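Local coordinates for twitching motility pilus retraction protein (Geobacter sulfurreducens PCA, PDB 5ZFQ) that probably powers the retraction of type IV pili as a six-subunit ATPase motor, at residues R149-V154 / H248-T253; I173-H178 / P193-V198; H178-T183 / V198-E203. One frame throughout, in Å; residues are numbered along the deposited sequence.

All three contacts lie in what is probably the nucleotide-binding core, whose mixed sheet runs in the order 198-203, 180-185, 225-230, 249-254, 150-155, 286-296, 303-310. Interaction 1 joins two inner strands, one of them leading into a probable Walker A loop; interaction 3 joins the pair at the outer end, with centres about 14 Å away and strand 225-230 between them. Interaction 2, centred about 9 Å from interaction 3, fastens the end of helix 162-176 to the loop entering strand 198-203, and C197 SG packs 3.7 Å from I181 CD1. It also touches interaction 1, through L249 and I173, although their centres lie about 17 Å apart. Interactions 2 and 3 both meet a second subunit.

Interaction 1. Residues R149-V154 / H248-T253; sequences RGLILV and HLCLAT
L249 and L251 reach I152 by different torsions: L249 turns CG away from its own backbone N (chi1 180°), whereas L251 keeps CG beside the backbone N (chi1 -58°). The first brings L249 CD1 to 3.8 Å from I152 CD1, the two side chains crossing obliquely. The second lays L251 CD2 3.7 Å from I152 CB, with both chains side by side and pointing the same way. On the other face of the sheet, L151 CD1 leans on C250 SG at 3.7 Å, and L153 CD2 meets the methyl CB of A252.

The strands run parallel, and their amides bond alternately across the gap from G150 N to H248 O through to V154 N with A252 O. I152 N to C250 O, 2.9 Å, is nearly straight at 173°. G150 has a positive phi, and with its backbone angles any side chain would collide with the carbonyl of R149. These are central strands of the RecA-like core expected of type II/IV secretion ATPases, and strand 150-155 runs into a probable Walker A P-loop, to which K162 belongs. Helix 162-176, which follows that loop, packs on the face of V154, L251 and T253, while helix 234-245 touches L151 and C250 on the other.

T253 OG1 donates to V154 O at 3.2 Å, approaching in the carbonyl plane, and the T253 side chain also touches K162, L166 and E230. An alanine here, lacking the hydroxyl, is likely to leave V154 O without this donor and open a gap beside K162 and L166.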
ATOM      1  N   ARG A 149      15.245 -27.117 -26.585  1.00 39.93           N
ATOM      2  CA  ARG A 149      14.465 -25.915 -26.244  1.00 39.02           C
ATOM      3  C   ARG A 149      13.440 -26.159 -25.167  1.00 38.34           C
ATOM      4  O   ARG A 149      13.226 -27.284 -24.744  1.00 39.21           O
ATOM      5  CB  ARG A 149      13.716 -25.397 -27.464  1.00 38.96           C
ATOM      6  CG  ARG A 149      14.581 -24.831 -28.512  1.00 39.26           C
ATOM      7  CD  ARG A 149      13.820 -24.773 -29.821  1.00 40.13           C
ATOM      8  NE  ARG A 149      13.821 -26.058 -30.501  1.00 41.13           N
ATOM      9  CZ  ARG A 149      14.908 -26.596 -31.045  1.00 42.15           C
ATOM     10  NH1 ARG A 149      16.086 -25.967 -30.950  1.00 41.83           N
ATOM     11  NH2 ARG A 149      14.821 -27.767 -31.669  1.00 43.22           N
ATOM     12  N   GLY A 150      12.760 -25.100 -24.771  1.00 37.07           N
ATOM     13  CA  GLY A 150      11.584 -25.249 -23.948  1.00 36.95           C
ATOM     14  C   GLY A 150      11.805 -25.050 -22.466  1.00 36.61           C
ATOM     15  O   GLY A 150      12.882 -24.664 -22.015  1.00 28.83           O
ATOM     16  N   LEU A 151      10.757 -25.330 -21.706  1.00 36.28           N
ATOM     17  CA  LEU A 151      10.776 -25.155 -20.269  1.00 34.73           C
ATOM     18  C   LEU A 151      10.768 -26.502 -19.568  1.00 34.07           C
ATOM     19  O   LEU A 151       9.931 -27.357 -19.880  1.00 33.99           O
ATOM     20  CB  LEU A 151       9.572 -24.328 -19.836  1.00 34.06           C
ATOM     21  CG  LEU A 151       9.403 -24.104 -18.342  1.00 32.94           C
ATOM     22  CD1 LEU A 151      10.522 -23.202 -17.743  1.00 28.76           C
ATOM     23  CD2 LEU A 151       8.016 -23.521 -18.128  1.00 32.50           C
ATOM     24  N   ILE A 152      11.698 -26.685 -18.635  1.00 33.44           N
ATOM     25  CA  ILE A 152      11.776 -27.907 -17.840  1.00 33.84           C
ATOM     26  C   ILE A 152      11.664 -27.569 -16.355  1.00 33.35           C
ATOM     27  O   ILE A 152      12.392 -26.706 -15.861  1.00 28.63           O
ATOM     28  CB  ILE A 152      13.095 -28.660 -18.091  1.00 34.98           C
ATOM     29  CG1 ILE A 152      13.246 -28.983 -19.584  1.00 36.05           C
ATOM     30  CG2 ILE A 152      13.166 -29.915 -17.247  1.00 29.36           C
ATOM     31  CD1 ILE A 152      14.340 -29.967 -19.895  1.00 29.37           C
ATOM     32  N   LEU A 153      10.758 -28.238 -15.641  1.00 33.16           N
ATOM     33  CA  LEU A 153      10.538 -27.918 -14.228  1.00 32.42           C
ATOM     34  C   LEU A 153      10.948 -29.039 -13.297  1.00 32.70           C
ATOM     35  O   LEU A 153      10.585 -30.192 -13.498  1.00 33.05           O
ATOM     36  CB  LEU A 153       9.074 -27.566 -13.983  1.00 32.26           C
ATOM     37  CG  LEU A 153       8.617 -26.344 -14.787  1.00 31.74           C
ATOM     38  CD1 LEU A 153       7.128 -26.105 -14.691  1.00 31.26           C
ATOM     39  CD2 LEU A 153       9.420 -25.127 -14.322  1.00 31.93           C
ATOM     40  N   VAL A 154      11.739 -28.697 -12.287  1.00 32.40           N
ATOM     41  CA  VAL A 154      12.021 -29.615 -11.191  1.00 31.93           C
ATOM     42  C   VAL A 154      11.369 -29.056  -9.940  1.00 32.11           C
ATOM     43  O   VAL A 154      11.800 -28.019  -9.434  1.00 31.69           O
ATOM     44  CB  VAL A 154      13.518 -29.791 -10.949  1.00 30.71           C
ATOM     45  CG1 VAL A 154      13.753 -30.944  -9.986  1.00 30.90           C
ATOM     46  CG2 VAL A 154      14.241 -30.032 -12.253  1.00 29.97           C
ATOM     47  N   HIS A 248      15.417 -20.810 -26.082  1.00 32.78           N
ATOM     48  CA  HIS A 248      16.311 -21.153 -24.995  1.00 32.50           C
ATOM     49  C   HIS A 248      15.831 -22.411 -24.319  1.00 32.18           C
ATOM     50  O   HIS A 248      14.689 -22.850 -24.524  1.00 32.77           O
ATOM     51  CB  HIS A 248      16.402 -20.018 -23.994  1.00 34.00           C
ATOM     52  CG  HIS A 248      16.780 -18.714 -24.620  1.00 35.83           C
ATOM     53  ND1 HIS A 248      15.861 -17.890 -25.233  1.00 37.05           N
ATOM     54  CD2 HIS A 248      17.982 -18.112 -24.767  1.00 36.39           C
ATOM     55  CE1 HIS A 248      16.478 -16.826 -25.715  1.00 37.36           C
ATOM     56  NE2 HIS A 248      17.765 -16.936 -25.448  1.00 37.12           N
ATOM     57  N   LEU A 249      16.719 -23.023 -23.550  1.00 31.12           N
ATOM     58  CA  LEU A 249      16.292 -24.050 -22.633  1.00 31.15           C
ATOM     59  C   LEU A 249      16.252 -23.430 -21.233  1.00 30.96           C
ATOM     60  O   LEU A 249      17.282 -22.951 -20.711  1.00 30.95           O
ATOM     61  CB  LEU A 249      17.215 -25.266 -22.688  1.00 31.37           C
ATOM     62  CG  LEU A 249      16.831 -26.411 -21.733  1.00 32.36           C
ATOM     63  CD1 LEU A 249      15.530 -27.106 -22.144  1.00 32.81           C
ATOM     64  CD2 LEU A 249      17.953 -27.440 -21.598  1.00 32.50           C
ATOM     65  N   CYS A 250      15.065 -23.414 -20.634  1.00 30.45           N
ATOM     66  CA  CYS A 250      14.915 -22.852 -19.305  1.00 30.28           C
ATOM     67  C   CYS A 250      14.710 -23.943 -18.252  1.00 30.67           C
ATOM     68  O   CYS A 250      13.738 -24.708 -18.309  1.00 31.55           O
ATOM     69  CB  CYS A 250      13.750 -21.861 -19.276  1.00 30.54           C
ATOM     70  SG  CYS A 250      13.572 -21.027 -17.673  1.00 31.77           S
ATOM     71  N   LEU A 251      15.640 -24.022 -17.303  1.00 30.28           N
ATOM     72  CA  LEU A 251      15.489 -24.906 -16.148  1.00 31.18           C
ATOM     73  C   LEU A 251      14.948 -24.085 -15.003  1.00 32.74           C
ATOM     74  O   LEU A 251      15.448 -22.990 -14.740  1.00 32.66           O
ATOM     75  CB  LEU A 251      16.822 -25.554 -15.746  1.00 26.81           C
ATOM     76  CG  LEU A 251      17.462 -26.365 -16.867  1.00 27.85           C
ATOM     77  CD1 LEU A 251      18.857 -26.833 -16.506  1.00 25.95           C
ATOM     78  CD2 LEU A 251      16.553 -27.544 -17.292  1.00 28.09           C
ATOM     79  N   ALA A 252      13.930 -24.598 -14.322  1.00 34.57           N
ATOM     80  CA  ALA A 252      13.334 -23.843 -13.236  1.00 36.97           C
ATOM     81  C   ALA A 252      12.674 -24.740 -12.191  1.00 38.81           C
ATOM     82  O   ALA A 252      12.453 -25.927 -12.424  1.00 39.66           O
ATOM     83  CB  ALA A 252      12.317 -22.826 -13.785  1.00 37.77           C
ATOM     84  N   THR A 253      12.417 -24.129 -11.058  1.00 39.60           N
ATOM     85  CA  THR A 253      11.942 -24.745  -9.852  1.00 40.85           C
ATOM     86  C   THR A 253      10.641 -24.171  -9.289  1.00 43.36           C
ATOM     87  O   THR A 253      10.343 -23.031  -9.423  1.00 42.83           O
ATOM     88  CB  THR A 253      13.114 -24.612  -8.835  1.00 32.62           C
ATOM     89  OG1 THR A 253      13.966 -25.729  -8.944  1.00 32.40           O
ATOM     90  CG2 THR A 253      12.712 -24.483  -7.418  1.00 33.00           C
TER

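Interaction 2. Residues I173-H178 / P193-V198; sequences INTERH and PHKSCV
The backbones come closest where H178 passes C197, CA to CA 4.7 Å, just after R177 has left the helical conformation at the end of helix 162-176. The main grip is the amide of N174, carried out toward the loop with CG anti to the backbone N (chi1 -175°). Its OD1 takes two backbone donors: K195 N at 3.0 Å, tilted from the carbonyl plane, and C197 N at 3.3 Å, lying in it. Its ND2 gives a hydrogen bond to P193 O at 2.8 Å, close to its own amide plane, so bonds at both ends fix the rotation of the group.

The carbonyl at the same residue is used as well, N174 O accepting S196 N at 2.8 Å. One asparagine thus ties the last turn of the helix following the probable P-loop to the irregular connection between strands 180-185 and 198-203.

The aliphatic part of K195 crosses the N174 side chain at about a right angle and runs beside T175, its CD 3.6 Å from T175 OG1, which is hydrogen-bonded to D171 O; K195 NZ continues to a salt bridge with D171. C197 SG packs 4.0 Å from R177 CB. H194 ND1 is hydrogen-bonded to V199 N, and its NE2 to T48 O of a second subunit.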
ATOM      1  N   ILE A 173      24.715 -31.206 -19.797  1.00 31.27           N
ATOM      2  CA  ILE A 173      24.603 -30.209 -20.836  1.00 30.39           C
ATOM      3  C   ILE A 173      25.958 -29.596 -21.131  1.00 35.23           C
ATOM      4  O   ILE A 173      26.367 -29.482 -22.287  1.00 35.42           O
ATOM      5  CB  ILE A 173      23.620 -29.109 -20.429  1.00 35.21           C
ATOM      6  CG1 ILE A 173      22.199 -29.663 -20.402  1.00 29.58           C
ATOM      7  CG2 ILE A 173      23.713 -27.902 -21.368  1.00 29.41           C
ATOM      8  CD1 ILE A 173      21.189 -28.700 -19.826  1.00 28.99           C
ATOM      9  N   ASN A 174      26.634 -29.191 -20.061  1.00 34.95           N
ATOM     10  CA  ASN A 174      27.969 -28.628 -20.104  1.00 35.33           C
ATOM     11  C   ASN A 174      28.992 -29.556 -20.767  1.00 37.57           C
ATOM     12  O   ASN A 174      29.989 -29.093 -21.358  1.00 38.05           O
ATOM     13  CB  ASN A 174      28.395 -28.306 -18.668  1.00 34.53           C
ATOM     14  CG  ASN A 174      29.739 -27.603 -18.572  1.00 33.55           C
ATOM     15  OD1 ASN A 174      30.222 -26.999 -19.523  1.00 33.33           O
ATOM     16  ND2 ASN A 174      30.351 -27.693 -17.401  1.00 33.29           N
ATOM     17  N   THR A 175      28.750 -30.863 -20.643  1.00 38.95           N
ATOM     18  CA  THR A 175      29.618 -31.883 -21.218  1.00 41.32           C
ATOM     19  C   THR A 175      29.350 -32.062 -22.718  1.00 42.95           C
ATOM     20  O   THR A 175      30.277 -32.254 -23.516  1.00 43.56           O
ATOM     21  CB  THR A 175      29.440 -33.264 -20.504  1.00 40.36           C
ATOM     22  OG1 THR A 175      29.797 -33.157 -19.115  1.00 40.75           O
ATOM     23  CG2 THR A 175      30.319 -34.332 -21.150  1.00 41.00           C
ATOM     24  N   GLU A 176      28.078 -31.982 -23.102  1.00 43.43           N
ATOM     25  CA  GLU A 176      27.677 -32.356 -24.453  1.00 44.34           C
ATOM     26  C   GLU A 176      27.493 -31.183 -25.417  1.00 44.43           C
ATOM     27  O   GLU A 176      27.739 -31.338 -26.606  1.00 45.64           O
ATOM     28  CB  GLU A 176      26.387 -33.175 -24.403  1.00 44.92           C
ATOM     29  CG  GLU A 176      26.524 -34.522 -23.723  1.00 47.74           C
ATOM     30  CD  GLU A 176      25.203 -35.284 -23.647  1.00 50.09           C
ATOM     31  OE1 GLU A 176      24.178 -34.819 -24.216  1.00 50.25           O
ATOM     32  OE2 GLU A 176      25.192 -36.357 -23.005  1.00 52.66           O
ATOM     33  N   ARG A 177      27.066 -30.019 -24.929  1.00 42.65           N
ATOM     34  CA  ARG A 177      26.745 -28.910 -25.837  1.00 41.74           C
ATOM     35  C   ARG A 177      27.833 -27.841 -25.949  1.00 41.64           C
ATOM     36  O   ARG A 177      28.783 -27.830 -25.186  1.00 42.23           O
ATOM     37  CB  ARG A 177      25.434 -28.242 -25.406  1.00 40.98           C
ATOM     38  CG  ARG A 177      24.265 -29.190 -25.381  1.00 41.27           C
ATOM     39  CD  ARG A 177      22.953 -28.541 -24.988  1.00 40.67           C
ATOM     40  NE  ARG A 177      22.043 -29.556 -24.465  1.00 40.41           N
ATOM     41  CZ  ARG A 177      20.733 -29.396 -24.308  1.00 39.84           C
ATOM     42  NH1 ARG A 177      20.144 -28.256 -24.635  1.00 39.33           N
ATOM     43  NH2 ARG A 177      20.003 -30.391 -23.828  1.00 40.06           N
ATOM     44  N   HIS A 178      27.684 -26.934 -26.905  1.00 41.16           N
ATOM     45  CA  HIS A 178      28.538 -25.753 -26.955  1.00 40.90           C
ATOM     46  C   HIS A 178      27.700 -24.490 -26.736  1.00 39.64           C
ATOM     47  O   HIS A 178      27.559 -23.641 -27.634  1.00 39.93           O
ATOM     48  CB  HIS A 178      29.291 -25.683 -28.278  1.00 42.22           C
ATOM     49  CG  HIS A 178      30.075 -26.919 -28.577  1.00 43.40           C
ATOM     50  ND1 HIS A 178      29.529 -28.005 -29.230  1.00 43.95           N
ATOM     51  CD2 HIS A 178      31.352 -27.257 -28.275  1.00 44.00           C
ATOM     52  CE1 HIS A 178      30.445 -28.953 -29.334  1.00 44.84           C
ATOM     53  NE2 HIS A 178      31.557 -28.525 -28.762  1.00 44.92           N
ATOM     54  N   PRO A 193      32.709 -26.226 -13.572  1.00 38.22           N
ATOM     55  CA  PRO A 193      33.856 -25.783 -14.369  1.00 38.61           C
ATOM     56  C   PRO A 193      33.418 -25.655 -15.820  1.00 37.70           C
ATOM     57  O   PRO A 193      32.403 -26.253 -16.184  1.00 37.08           O
ATOM     58  CB  PRO A 193      34.854 -26.926 -14.193  1.00 39.98           C
ATOM     59  CG  PRO A 193      33.965 -28.143 -14.093  1.00 32.82           C
ATOM     60  CD  PRO A 193      32.720 -27.688 -13.350  1.00 38.45           C
ATOM     61  N   HIS A 194      34.126 -24.909 -16.650  1.00 37.52           N
ATOM     62  CA  HIS A 194      33.767 -24.960 -18.064  1.00 37.25           C
ATOM     63  C   HIS A 194      34.171 -26.326 -18.614  1.00 36.76           C
ATOM     64  O   HIS A 194      35.276 -26.816 -18.355  1.00 36.49           O
ATOM     65  CB  HIS A 194      34.442 -23.854 -18.880  1.00 38.33           C
ATOM     66  CG  HIS A 194      34.198 -22.480 -18.347  1.00 38.41           C
ATOM     67  ND1 HIS A 194      32.934 -21.941 -18.240  1.00 37.67           N
ATOM     68  CD2 HIS A 194      35.054 -21.540 -17.879  1.00 39.03           C
ATOM     69  CE1 HIS A 194      33.025 -20.727 -17.724  1.00 37.94           C
ATOM     70  NE2 HIS A 194      34.298 -20.456 -17.495  1.00 38.59           N
ATOM     71  N   LYS A 195      33.265 -26.951 -19.350  1.00 36.65           N
ATOM     72  CA  LYS A 195      33.641 -28.118 -20.129  1.00 37.85           C
ATOM     73  C   LYS A 195      33.526 -27.722 -21.598  1.00 38.61           C
ATOM     74  O   LYS A 195      34.424 -27.049 -22.108  1.00 39.56           O
ATOM     75  CB  LYS A 195      32.789 -29.324 -19.748  1.00 37.64           C
ATOM     76  CG  LYS A 195      33.095 -29.760 -18.314  1.00 37.75           C
ATOM     77  CD  LYS A 195      32.446 -31.052 -17.896  1.00 38.13           C
ATOM     78  CE  LYS A 195      32.774 -31.356 -16.454  1.00 38.67           C
ATOM     79  NZ  LYS A 195      32.123 -32.612 -15.944  1.00 39.52           N
ATOM     80  N   SER A 196      32.438 -28.084 -22.273  1.00 38.11           N
ATOM     81  CA  SER A 196      32.215 -27.583 -23.637  1.00 37.50           C
ATOM     82  C   SER A 196      31.402 -26.278 -23.675  1.00 35.91           C
ATOM     83  O   SER A 196      31.470 -25.530 -24.646  1.00 35.72           O
ATOM     84  CB  SER A 196      31.520 -28.640 -24.485  1.00 37.94           C
ATOM     85  OG  SER A 196      32.364 -29.755 -24.701  1.00 39.43           O
ATOM     86  N   CYS A 197      30.623 -26.023 -22.629  1.00 34.91           N
ATOM     87  CA  CYS A 197      29.842 -24.798 -22.526  1.00 34.43           C
ATOM     88  C   CYS A 197      30.611 -23.695 -21.801  1.00 34.85           C
ATOM     89  O   CYS A 197      31.579 -23.972 -21.091  1.00 35.66           O
ATOM     90  CB  CYS A 197      28.519 -25.056 -21.794  1.00 33.68           C
ATOM     91  SG  CYS A 197      27.359 -26.169 -22.629  1.00 33.83           S
ATOM     92  N   VAL A 198      30.199 -22.445 -21.992  1.00 34.36           N
ATOM     93  CA  VAL A 198      30.666 -21.378 -21.114  1.00 34.46           C
ATOM     94  C   VAL A 198      29.654 -21.257 -19.972  1.00 34.05           C
ATOM     95  O   VAL A 198      28.450 -21.080 -20.215  1.00 33.96           O
ATOM     96  CB  VAL A 198      30.818 -20.022 -21.858  1.00 37.47           C
ATOM     97  CG1 VAL A 198      31.075 -18.877 -20.880  1.00 37.39           C
ATOM     98  CG2 VAL A 198      31.936 -20.091 -22.876  1.00 38.11           C
TER

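Interaction 3. Residues H178-T183 / V198-E203; sequences HDHIVT and VVNQRE
H180 and N200 meet through one side-chain hydrogen bond, N200 ND2 donating to H180 NE2 at 3.0 Å. The bond is fairly straight (164°) and lies in the amide plane of N200, yet the donor sits 26° out of the imidazole plane, and amide and ring stand almost perpendicular. H180 has CG anti to the backbone N (chi1 175°), which brings the ring over the neighbouring strand, with V198 O at its edge, in plane, 3.4 Å from H180 CD2. On the opposite face T183 and Q201 lie side by side, T183 OG1 resting 3.2 Å from Q201 CB. I181 and V199 make a looser apolar pair on that same face, 4.3 Å between I181 CB and V199 CG2.

Between these two layers of side chains the backbones pair in parallel. D179 O takes V198 N, I181 N gives to V198 O at 2.7 Å, I181 O takes N200 N, and the series ends with R202 N on T183 O. Strand 198-203 is the outermost on its side of the central sheet within the chain, and a connection without a helix returns the chain to lie parallel beside strand 180-185.

Further out, H180 ND1 is bonded to D222 O, so the ring is held at both nitrogens, and E185 OE2 binds both T183 OG1 and Q201 NE2. The outer strand also faces a second subunit: N200 OD1 bonds T47 OG1 of that subunit, the H180 ring packs edge-to-face with its H45, and R202 binds its I113 O through NE and forms a salt bridge with its E94 through NH1.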
ATOM      1  N   HIS A 178      27.684 -26.934 -26.905  1.00 41.16           N
ATOM      2  CA  HIS A 178      28.538 -25.753 -26.955  1.00 40.90           C
ATOM      3  C   HIS A 178      27.700 -24.490 -26.736  1.00 39.64           C
ATOM      4  O   HIS A 178      27.559 -23.641 -27.634  1.00 39.93           O
ATOM      5  CB  HIS A 178      29.291 -25.683 -28.278  1.00 42.22           C
ATOM      6  CG  HIS A 178      30.075 -26.919 -28.577  1.00 43.40           C
ATOM      7  ND1 HIS A 178      29.529 -28.005 -29.230  1.00 43.95           N
ATOM      8  CD2 HIS A 178      31.352 -27.257 -28.275  1.00 44.00           C
ATOM      9  CE1 HIS A 178      30.445 -28.953 -29.334  1.00 44.84           C
ATOM     10  NE2 HIS A 178      31.557 -28.525 -28.762  1.00 44.92           N
ATOM     11  N   ASP A 179      27.155 -24.377 -25.526  1.00 37.89           N
ATOM     12  CA  ASP A 179      26.217 -23.313 -25.185  1.00 36.43           C
ATOM     13  C   ASP A 179      26.796 -22.397 -24.130  1.00 33.93           C
ATOM     14  O   ASP A 179      27.841 -22.673 -23.546  1.00 33.28           O
ATOM     15  CB  ASP A 179      24.882 -23.885 -24.671  1.00 36.99           C
ATOM     16  CG  ASP A 179      24.085 -24.614 -25.751  1.00 38.32           C
ATOM     17  OD1 ASP A 179      24.352 -24.406 -26.972  1.00 39.15           O
ATOM     18  OD2 ASP A 179      23.173 -25.394 -25.364  1.00 38.33           O
ATOM     19  N   HIS A 180      26.100 -21.287 -23.918  1.00 32.76           N
ATOM     20  CA  HIS A 180      26.369 -20.387 -22.811  1.00 31.73           C
ATOM     21  C   HIS A 180      25.326 -20.715 -21.761  1.00 30.45           C
ATOM     22  O   HIS A 180      24.134 -20.572 -22.023  1.00 29.71           O
ATOM     23  CB  HIS A 180      26.288 -18.919 -23.249  1.00 31.85           C
ATOM     24  CG  HIS A 180      26.436 -17.947 -22.124  1.00 32.09           C
ATOM     25  ND1 HIS A 180      25.908 -16.676 -22.165  1.00 32.15           N
ATOM     26  CD2 HIS A 180      27.053 -18.061 -20.923  1.00 32.36           C
ATOM     27  CE1 HIS A 180      26.202 -16.045 -21.040  1.00 32.47           C
ATOM     28  NE2 HIS A 180      26.898 -16.861 -20.271  1.00 32.50           N
ATOM     29  N   ILE A 181      25.782 -21.200 -20.607  1.00 30.53           N
ATOM     30  CA  ILE A 181      24.908 -21.582 -19.490  1.00 30.62           C
ATOM     31  C   ILE A 181      24.952 -20.537 -18.375  1.00 30.54           C
ATOM     32  O   ILE A 181      25.998 -20.334 -17.740  1.00 30.82           O
ATOM     33  CB  ILE A 181      25.300 -22.968 -18.871  1.00 32.46           C
ATOM     34  CG1 ILE A 181      25.248 -24.090 -19.925  1.00 32.77           C
ATOM     35  CG2 ILE A 181      24.404 -23.296 -17.680  1.00 28.03           C
ATOM     36  CD1 ILE A 181      25.637 -25.453 -19.397  1.00 28.84           C
ATOM     37  N   VAL A 182      23.822 -19.872 -18.147  1.00 30.23           N
ATOM     38  CA  VAL A 182      23.696 -18.920 -17.029  1.00 29.83           C
ATOM     39  C   VAL A 182      22.740 -19.465 -15.972  1.00 29.54           C
ATOM     40  O   VAL A 182      21.587 -19.788 -16.277  1.00 29.60           O
ATOM     41  CB  VAL A 182      23.167 -17.543 -17.492  1.00 29.38           C
ATOM     42  CG1 VAL A 182      23.000 -16.604 -16.295  1.00 28.22           C
ATOM     43  CG2 VAL A 182      24.081 -16.953 -18.567  1.00 29.23           C
ATOM     44  N   THR A 183      23.205 -19.562 -14.735  1.00 29.29           N
ATOM     45  CA  THR A 183      22.342 -19.969 -13.623  1.00 29.14           C
ATOM     46  C   THR A 183      22.116 -18.793 -12.684  1.00 29.19           C
ATOM     47  O   THR A 183      22.971 -17.923 -12.548  1.00 28.06           O
ATOM     48  CB  THR A 183      22.960 -21.138 -12.809  1.00 30.66           C
ATOM     49  OG1 THR A 183      24.089 -20.646 -12.081  1.00 30.90           O
ATOM     50  CG2 THR A 183      23.426 -22.274 -13.732  1.00 30.32           C
ATOM     51  N   VAL A 198      30.199 -22.445 -21.992  1.00 34.36           N
ATOM     52  CA  VAL A 198      30.666 -21.378 -21.114  1.00 34.46           C
ATOM     53  C   VAL A 198      29.654 -21.257 -19.972  1.00 34.05           C
ATOM     54  O   VAL A 198      28.450 -21.080 -20.215  1.00 33.96           O
ATOM     55  CB  VAL A 198      30.818 -20.022 -21.858  1.00 37.47           C
ATOM     56  CG1 VAL A 198      31.075 -18.877 -20.880  1.00 37.39           C
ATOM     57  CG2 VAL A 198      31.936 -20.091 -22.876  1.00 38.11           C
ATOM     58  N   VAL A 199      30.123 -21.369 -18.733  1.00 33.77           N
ATOM     59  CA  VAL A 199      29.208 -21.349 -17.595  1.00 33.53           C
ATOM     60  C   VAL A 199      29.385 -20.113 -16.690  1.00 33.36           C
ATOM     61  O   VAL A 199      30.469 -19.864 -16.159  1.00 33.70           O
ATOM     62  CB  VAL A 199      29.364 -22.625 -16.728  1.00 30.94           C
ATOM     63  CG1 VAL A 199      28.308 -22.650 -15.627  1.00 29.91           C
ATOM     64  CG2 VAL A 199      29.280 -23.879 -17.596  1.00 31.36           C
ATOM     65  N   ASN A 200      28.301 -19.357 -16.518  1.00 32.87           N
ATOM     66  CA  ASN A 200      28.261 -18.224 -15.590  1.00 32.42           C
ATOM     67  C   ASN A 200      27.189 -18.417 -14.503  1.00 32.05           C
ATOM     68  O   ASN A 200      26.002 -18.548 -14.814  1.00 32.41           O
ATOM     69  CB  ASN A 200      27.997 -16.925 -16.346  1.00 32.20           C
ATOM     70  CG  ASN A 200      29.227 -16.397 -17.028  1.00 32.30           C
ATOM     71  OD1 ASN A 200      30.218 -16.077 -16.373  1.00 32.34           O
ATOM     72  ND2 ASN A 200      29.175 -16.300 -18.361  1.00 32.28           N
ATOM     73  N   GLN A 201      27.596 -18.431 -13.237  1.00 31.46           N
ATOM     74  CA  GLN A 201      26.660 -18.674 -12.141  1.00 31.18           C
ATOM     75  C   GLN A 201      26.571 -17.465 -11.224  1.00 32.42           C
ATOM     76  O   GLN A 201      27.575 -17.022 -10.662  1.00 33.92           O
ATOM     77  CB  GLN A 201      27.093 -19.900 -11.341  1.00 30.90           C
ATOM     78  CG  GLN A 201      27.382 -21.104 -12.193  1.00 30.84           C
ATOM     79  CD  GLN A 201      27.725 -22.326 -11.381  1.00 31.30           C
ATOM     80  OE1 GLN A 201      28.855 -22.823 -11.436  1.00 32.05           O
ATOM     81  NE2 GLN A 201      26.753 -22.830 -10.624  1.00 30.82           N
ATOM     82  N   ARG A 202      25.375 -16.927 -11.060  1.00 32.10           N
ATOM     83  CA  ARG A 202      25.203 -15.763 -10.209  1.00 32.27           C
ATOM     84  C   ARG A 202      24.490 -16.132  -8.901  1.00 32.47           C
ATOM     85  O   ARG A 202      23.363 -16.651  -8.907  1.00 32.18           O
ATOM     86  CB  ARG A 202      24.428 -14.695 -10.971  1.00 32.17           C
ATOM     87  CG  ARG A 202      24.830 -14.588 -12.427  1.00 29.03           C
ATOM     88  CD  ARG A 202      24.326 -13.293 -13.003  1.00 29.39           C
ATOM     89  NE  ARG A 202      24.785 -12.146 -12.219  1.00 29.97           N
ATOM     90  CZ  ARG A 202      24.263 -10.927 -12.282  1.00 30.50           C
ATOM     91  NH1 ARG A 202      23.231 -10.676 -13.075  1.00 30.53           N
ATOM     92  NH2 ARG A 202      24.771  -9.953 -11.528  1.00 34.04           N
ATOM     93  N   GLU A 203      25.134 -15.888  -7.772  1.00 32.62           N
ATOM     94  CA  GLU A 203      24.452 -16.188  -6.526  1.00 33.10           C
ATOM     95  C   GLU A 203      23.657 -14.973  -6.019  1.00 34.39           C
ATOM     96  O   GLU A 203      24.210 -13.886  -5.785  1.00 34.80           O
ATOM     97  CB  GLU A 203      25.437 -16.671  -5.462  1.00 32.57           C
ATOM     98  CG  GLU A 203      24.776 -17.086  -4.167  1.00 32.32           C
ATOM     99  CD  GLU A 203      25.701 -17.937  -3.313  1.00 33.08           C
ATOM    100  OE1 GLU A 203      26.214 -18.969  -3.831  1.00 32.86           O
ATOM    101  OE2 GLU A 203      25.930 -17.566  -2.131  1.00 33.85           O
TER